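Local atomic coordinates of sister chromatid cohesion protein (Chaetomium thermophilum, PDB entry 5T8V), a protein that probably acts as a cohesin loader that associates with chromatin, represented here by the C-terminal HEAT-repeat part of the longer protein. Residues A[278-283]-A[308-313]; A[1067-1072]-A[1138-1143]. All coordinates share one frame; numbering follows the deposited sequence.

Both contacts join pairs of helices in one long, largely helical chain built of HEAT repeats. Interaction 1 comes first along the sequence, and interaction 2 opens only after it has closed. Their centres are 85 Å apart and their nearest atoms about 71 Å, so they do not touch. They lie on opposite sides of the centre of the chain, with the centre of interaction 1 about 37 Å from it and that of interaction 2 about 49 Å. Interaction 1 is buried and wholly apolar, between antiparallel helices. Interaction 2 is partly buried and mixes polar with apolar groups, between helices that run roughly the same way. Neither contact includes a ligand; each joins helices locally within the solenoid.

Interaction 1: A[278-283]-A[308-313]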
loop_
_atom_site.group_PDB
_atom_site.type_symbol
_atom_site.label_atom_id
_atom_site.label_comp_id
_atom_site.label_asym_id
_atom_site.label_seq_id
_atom_site.Cartn_x
_atom_site.Cartn_y
_atom_site.Cartn_z
ATOM N N GLU A 278 14.966 -24.672 28.325
ATOM C CA GLU A 278 16.421 -24.604 28.290
ATOM C C GLU A 278 16.939 -24.833 26.876
ATOM O O GLU A 278 17.866 -24.146 26.431
ATOM C CB GLU A 278 17.041 -25.590 29.284
ATOM C CG GLU A 278 16.555 -27.020 29.205
ATOM C CD GLU A 278 17.054 -27.854 30.373
ATOM O OE1 GLU A 278 17.734 -27.291 31.258
ATOM O OE2 GLU A 278 16.762 -29.070 30.408
ATOM N N ILE A 279 16.322 -25.758 26.134
ATOM C CA ILE A 279 16.731 -25.969 24.750
ATOM C C ILE A 279 16.623 -24.673 23.964
ATOM O O ILE A 279 17.438 -24.412 23.069
ATOM C CB ILE A 279 15.895 -27.095 24.104
ATOM C CG1 ILE A 279 16.328 -28.454 24.659
ATOM C CG2 ILE A 279 16.034 -27.076 22.578
ATOM C CD1 ILE A 279 15.467 -29.616 24.209
ATOM N N LEU A 280 15.632 -23.838 24.279
ATOM C CA LEU A 280 15.454 -22.598 23.539
ATOM C C LEU A 280 16.381 -21.491 24.021
ATOM O O LEU A 280 16.564 -20.503 23.300
ATOM C CB LEU A 280 13.998 -22.135 23.629
ATOM C CG LEU A 280 12.972 -23.032 22.930
ATOM C CD1 LEU A 280 11.556 -22.551 23.214
ATOM C CD2 LEU A 280 13.218 -23.088 21.428
ATOM N N THR A 281 16.966 -21.624 25.213
ATOM C CA THR A 281 17.952 -20.652 25.672
ATOM C C THR A 281 19.372 -21.071 25.327
ATOM O O THR A 281 20.221 -20.208 25.076
ATOM C CB THR A 281 17.837 -20.437 27.183
ATOM O OG1 THR A 281 18.049 -21.677 27.863
ATOM C CG2 THR A 281 16.464 -19.899 27.542
ATOM N N SER A 282 19.652 -22.376 25.314
ATOM C CA SER A 282 20.932 -22.849 24.801
ATOM C C SER A 282 21.157 -22.355 23.378
ATOM O O SER A 282 22.272 -21.957 23.018
ATOM C CB SER A 282 20.985 -24.376 24.851
ATOM O OG SER A 282 20.879 -24.849 26.182
ATOM N N LEU A 283 20.102 -22.366 22.560
ATOM C CA LEU A 283 20.204 -21.869 21.193
ATOM C C LEU A 283 20.587 -20.396 21.160
ATOM O O LEU A 283 21.192 -19.933 20.188
ATOM C CB LEU A 283 18.877 -22.085 20.466
ATOM C CG LEU A 283 18.766 -21.527 19.046
ATOM C CD1 LEU A 283 19.694 -22.267 18.097
ATOM C CD2 LEU A 283 17.322 -21.595 18.570
ATOM N N ALA A 308 13.815 -28.996 14.132
ATOM C CA ALA A 308 13.418 -30.395 14.023
ATOM C C ALA A 308 13.161 -31.002 15.394
ATOM O O ALA A 308 12.193 -31.751 15.579
ATOM C CB ALA A 308 14.493 -31.187 13.282
ATOM N N LEU A 309 14.014 -30.692 16.373
ATOM C CA LEU A 309 13.830 -31.258 17.705
ATOM C C LEU A 309 12.565 -30.717 18.356
ATOM O O LEU A 309 11.770 -31.480 18.909
ATOM C CB LEU A 309 15.046 -30.972 18.586
ATOM C CG LEU A 309 14.886 -31.429 20.042
ATOM C CD1 LEU A 309 14.665 -32.936 20.115
ATOM C CD2 LEU A 309 16.081 -31.024 20.873
ATOM N N ILE A 310 12.370 -29.398 18.317
ATOM C CA ILE A 310 11.156 -28.799 18.868
ATOM C C ILE A 310 9.925 -29.504 18.313
ATOM O O ILE A 310 9.069 -29.995 19.062
ATOM C CB ILE A 310 11.125 -27.290 18.564
ATOM C CG1 ILE A 310 12.207 -26.555 19.364
ATOM C CG2 ILE A 310 9.741 -26.697 18.842
ATOM C CD1 ILE A 310 11.965 -26.498 20.867
ATOM N N MET A 311 9.828 -29.574 16.984
ATOM C CA MET A 311 8.662 -30.201 16.376
ATOM C C MET A 311 8.528 -31.652 16.822
ATOM O O MET A 311 7.427 -32.102 17.165
ATOM C CB MET A 311 8.754 -30.099 14.856
ATOM C CG MET A 311 8.863 -28.662 14.366
ATOM S SD MET A 311 9.112 -28.539 12.593
ATOM C CE MET A 311 7.490 -28.989 12.044
ATOM N N ARG A 312 9.640 -32.389 16.854
ATOM C CA ARG A 312 9.598 -33.770 17.328
ATOM C C ARG A 312 9.009 -33.856 18.731
ATOM O O ARG A 312 8.162 -34.711 19.010
ATOM C CB ARG A 312 10.999 -34.379 17.302
ATOM C CG ARG A 312 11.447 -34.843 15.929
ATOM C CD ARG A 312 12.619 -35.805 16.031
ATOM N NE ARG A 312 12.267 -37.018 16.760
ATOM C CZ ARG A 312 13.116 -38.007 17.016
ATOM N NH1 ARG A 312 14.375 -37.930 16.604
ATOM N NH2 ARG A 312 12.707 -39.076 17.687
ATOM N N LEU A 313 9.455 -32.977 19.632
ATOM C CA LEU A 313 8.896 -32.949 20.979
ATOM C C LEU A 313 7.399 -32.684 20.940
ATOM O O LEU A 313 6.641 -33.245 21.740
ATOM C CB LEU A 313 9.599 -31.884 21.823
ATOM C CG LEU A 313 11.100 -32.052 22.070
ATOM C CD1 LEU A 313 11.590 -30.982 23.033
ATOM C CD2 LEU A 313 11.421 -33.436 22.601
#
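I279 and L280 meet L309, I310 and L313 through aliphatic side chains, so no flat group presents a face or an edge across this contact. The flat groups of the two segments, the E278 carboxylate and the R312 guanidinium, turn elsewhere; R312 forms a salt bridge with D259.

Segments 278-282 and 308-313 run antiparallel, at 173°, within the alpha-solenoid of HEAT repeats. Their axes come no closer than 11.6 Å, so the meeting is between side-chain ends. I279 CD1 comes within 3.7 Å of L309 CD2, and the two side chains cross at about a right angle. The I279 chain is extended beyond CG1 (chi2 173°), which carries CD1 across the gap. The same methyl is 4.3 Å from L313 CD1. On the other branch, I279 CG2 is 4.5 Å from I310 CD1. L280 CD2 lies 3.7 Å from that I310 methyl, again with the side chains crossed.

I261 of helix 247-267 touches both I279 and L309. F385 and I386 of helix 357-391 pack on L280, and V382 of the same helix packs on I310.

Within segment 278-283, the carbonyl O of E278 gathers several donors. It accepts from T281 OG1 at 2.9 Å and S282 OG at 3.1 Å, besides the backbone N of both residues. S282 OG approaches from above the carbonyl plane.

No hydrogen bond crosses the contact. Its cohesion therefore probably comes from burial and methyl-to-methyl packing, which depend on side-chain shape rather than on bond direction.

Interaction 2: A[1067-1072]-A[1138-1143]; sequences LETMVL and DDHAFL
H1140 meets E1068, T1069 and L1072 between two helices of the HEAT-repeat solenoid. Segments 1067-1072 and 1139-1143 run the same general way, 32° apart, and their axes approach to 10.8 Å.

Polar groups gather round the imidazole. H1140 CG is anti to the backbone N (chi1 -164°), which sends the ring across to the other helix. E1068 OE2 lies at the ring edge, 3.1 Å from H1140 CE1, with the carboxylate and ring planes only 18° apart. T1069 OG1 hydrogen-bonds to P1065 O; it lies near H1140 NE2, at 2.7 Å, obliquely to the ring. L1072 CD1 also approaches H1140 NE2 obliquely, at 3.8 Å. An alanine in place of H1140 would probably leave a gap beside E1068 and T1069 and L1072 CD1 without that neighbour.

One cap begins the second helix. D1138 is its N-cap and accepts a weak bond from A1141 N through OD1, which T1136 OG1 also reaches.

Apolar contacts complete the join. I1132 of helix 1115-1133 touches E1068, L1072 and H1140. L1143 CD2 sits 3.9 Å from T1069 CG2, and the same methyl rests 3.6 Å from L1072 CB.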
loop_
_atom_site.group_PDB
_atom_site.type_symbol
_atom_site.label_atom_id
_atom_site.label_comp_id
_atom_site.label_asym_id
_atom_site.label_seq_id
_atom_site.Cartn_x
_atom_site.Cartn_y
_atom_site.Cartn_z
ATOM N N LEU A 1067 -25.535 45.029 -20.646
ATOM C CA LEU A 1067 -24.831 46.038 -21.423
ATOM C C LEU A 1067 -23.662 46.659 -20.669
ATOM O O LEU A 1067 -22.932 47.466 -21.254
ATOM C CB LEU A 1067 -25.806 47.120 -21.901
ATOM C CG LEU A 1067 -26.831 47.721 -20.936
ATOM C CD1 LEU A 1067 -26.197 48.795 -20.094
ATOM C CD2 LEU A 1067 -28.007 48.273 -21.716
ATOM N N GLU A 1068 -23.455 46.301 -19.400
ATOM C CA GLU A 1068 -22.173 46.558 -18.757
ATOM C C GLU A 1068 -21.217 45.386 -18.914
ATOM O O GLU A 1068 -19.998 45.576 -18.814
ATOM C CB GLU A 1068 -22.366 46.899 -17.272
ATOM C CG GLU A 1068 -22.716 45.737 -16.362
ATOM C CD GLU A 1068 -23.057 46.195 -14.950
ATOM O OE1 GLU A 1068 -23.027 47.418 -14.697
ATOM O OE2 GLU A 1068 -23.356 45.336 -14.094
ATOM N N THR A 1069 -21.740 44.183 -19.171
ATOM C CA THR A 1069 -20.904 43.115 -19.708
ATOM C C THR A 1069 -20.349 43.510 -21.069
ATOM O O THR A 1069 -19.180 43.243 -21.375
ATOM C CB THR A 1069 -21.703 41.814 -19.818
ATOM O OG1 THR A 1069 -22.185 41.429 -18.526
ATOM C CG2 THR A 1069 -20.846 40.689 -20.394
ATOM N N MET A 1070 -21.175 44.155 -21.900
ATOM C CA MET A 1070 -20.693 44.633 -23.196
ATOM C C MET A 1070 -19.484 45.552 -23.048
ATOM O O MET A 1070 -18.606 45.563 -23.917
ATOM C CB MET A 1070 -21.818 45.354 -23.937
ATOM C CG MET A 1070 -23.014 44.470 -24.289
ATOM S SD MET A 1070 -22.623 43.162 -25.467
ATOM C CE MET A 1070 -22.226 41.793 -24.380
ATOM N N VAL A 1071 -19.419 46.326 -21.965
ATOM C CA VAL A 1071 -18.279 47.212 -21.738
ATOM C C VAL A 1071 -17.113 46.442 -21.127
ATOM O O VAL A 1071 -15.956 46.592 -21.546
ATOM C CB VAL A 1071 -18.703 48.394 -20.845
ATOM C CG1 VAL A 1071 -17.534 49.349 -20.616
ATOM C CG2 VAL A 1071 -19.889 49.133 -21.456
ATOM N N LEU A 1072 -17.398 45.608 -20.123
ATOM C CA LEU A 1072 -16.331 44.893 -19.430
ATOM C C LEU A 1072 -15.570 43.976 -20.378
ATOM O O LEU A 1072 -14.351 43.826 -20.256
ATOM C CB LEU A 1072 -16.905 44.092 -18.261
ATOM C CG LEU A 1072 -17.407 44.900 -17.063
ATOM C CD1 LEU A 1072 -18.112 43.988 -16.072
ATOM C CD2 LEU A 1072 -16.264 45.644 -16.386
ATOM N N ASP A 1138 -21.054 35.771 -8.692
ATOM C CA ASP A 1138 -21.370 35.021 -9.898
ATOM C C ASP A 1138 -20.339 35.322 -10.986
ATOM O O ASP A 1138 -19.371 36.056 -10.781
ATOM C CB ASP A 1138 -22.795 35.341 -10.362
ATOM C CG ASP A 1138 -23.096 36.827 -10.343
ATOM O OD1 ASP A 1138 -22.156 37.629 -10.522
ATOM O OD2 ASP A 1138 -24.274 37.192 -10.140
ATOM N N ASP A 1139 -20.559 34.739 -12.168
ATOM C CA ASP A 1139 -19.571 34.823 -13.240
ATOM C C ASP A 1139 -19.331 36.265 -13.674
ATOM O O ASP A 1139 -18.208 36.630 -14.042
ATOM C CB ASP A 1139 -20.020 33.974 -14.428
ATOM C CG ASP A 1139 -19.916 32.489 -14.155
ATOM O OD1 ASP A 1139 -18.911 32.067 -13.542
ATOM O OD2 ASP A 1139 -20.840 31.744 -14.547
ATOM N N HIS A 1140 -20.373 37.095 -13.655
ATOM C CA HIS A 1140 -20.214 38.495 -14.035
ATOM C C HIS A 1140 -19.157 39.175 -13.170
ATOM O O HIS A 1140 -18.207 39.794 -13.680
ATOM C CB HIS A 1140 -21.561 39.208 -13.914
ATOM C CG HIS A 1140 -21.614 40.525 -14.617
ATOM N ND1 HIS A 1140 -22.109 41.666 -14.022
ATOM C CD2 HIS A 1140 -21.236 40.884 -15.865
ATOM C CE1 HIS A 1140 -22.033 42.671 -14.875
ATOM N NE2 HIS A 1140 -21.506 42.224 -16.001
ATOM N N ALA A 1141 -19.305 39.063 -11.850
ATOM C CA ALA A 1141 -18.275 39.555 -10.946
ATOM C C ALA A 1141 -16.912 38.988 -11.317
ATOM O O ALA A 1141 -15.897 39.692 -11.242
ATOM C CB ALA A 1141 -18.632 39.198 -9.503
ATOM N N PHE A 1142 -16.867 37.716 -11.732
ATOM C CA PHE A 1142 -15.590 37.139 -12.137
ATOM C C PHE A 1142 -15.014 37.864 -13.344
ATOM O O PHE A 1142 -13.791 37.980 -13.472
ATOM C CB PHE A 1142 -15.711 35.654 -12.457
ATOM C CG PHE A 1142 -14.458 35.081 -13.051
ATOM C CD1 PHE A 1142 -13.305 34.971 -12.290
ATOM C CD2 PHE A 1142 -14.419 34.685 -14.376
ATOM C CE1 PHE A 1142 -12.142 34.459 -12.833
ATOM C CE2 PHE A 1142 -13.257 34.170 -14.926
ATOM C CZ PHE A 1142 -12.117 34.058 -14.152
ATOM N N LEU A 1143 -15.872 38.328 -14.255
ATOM C CA LEU A 1143 -15.397 39.142 -15.368
ATOM C C LEU A 1143 -14.800 40.445 -14.857
ATOM O O LEU A 1143 -13.709 40.853 -15.281
ATOM C CB LEU A 1143 -16.546 39.413 -16.342
ATOM C CG LEU A 1143 -16.219 40.258 -17.576
ATOM C CD1 LEU A 1143 -15.174 39.580 -18.443
ATOM C CD2 LEU A 1143 -17.480 40.530 -18.381
#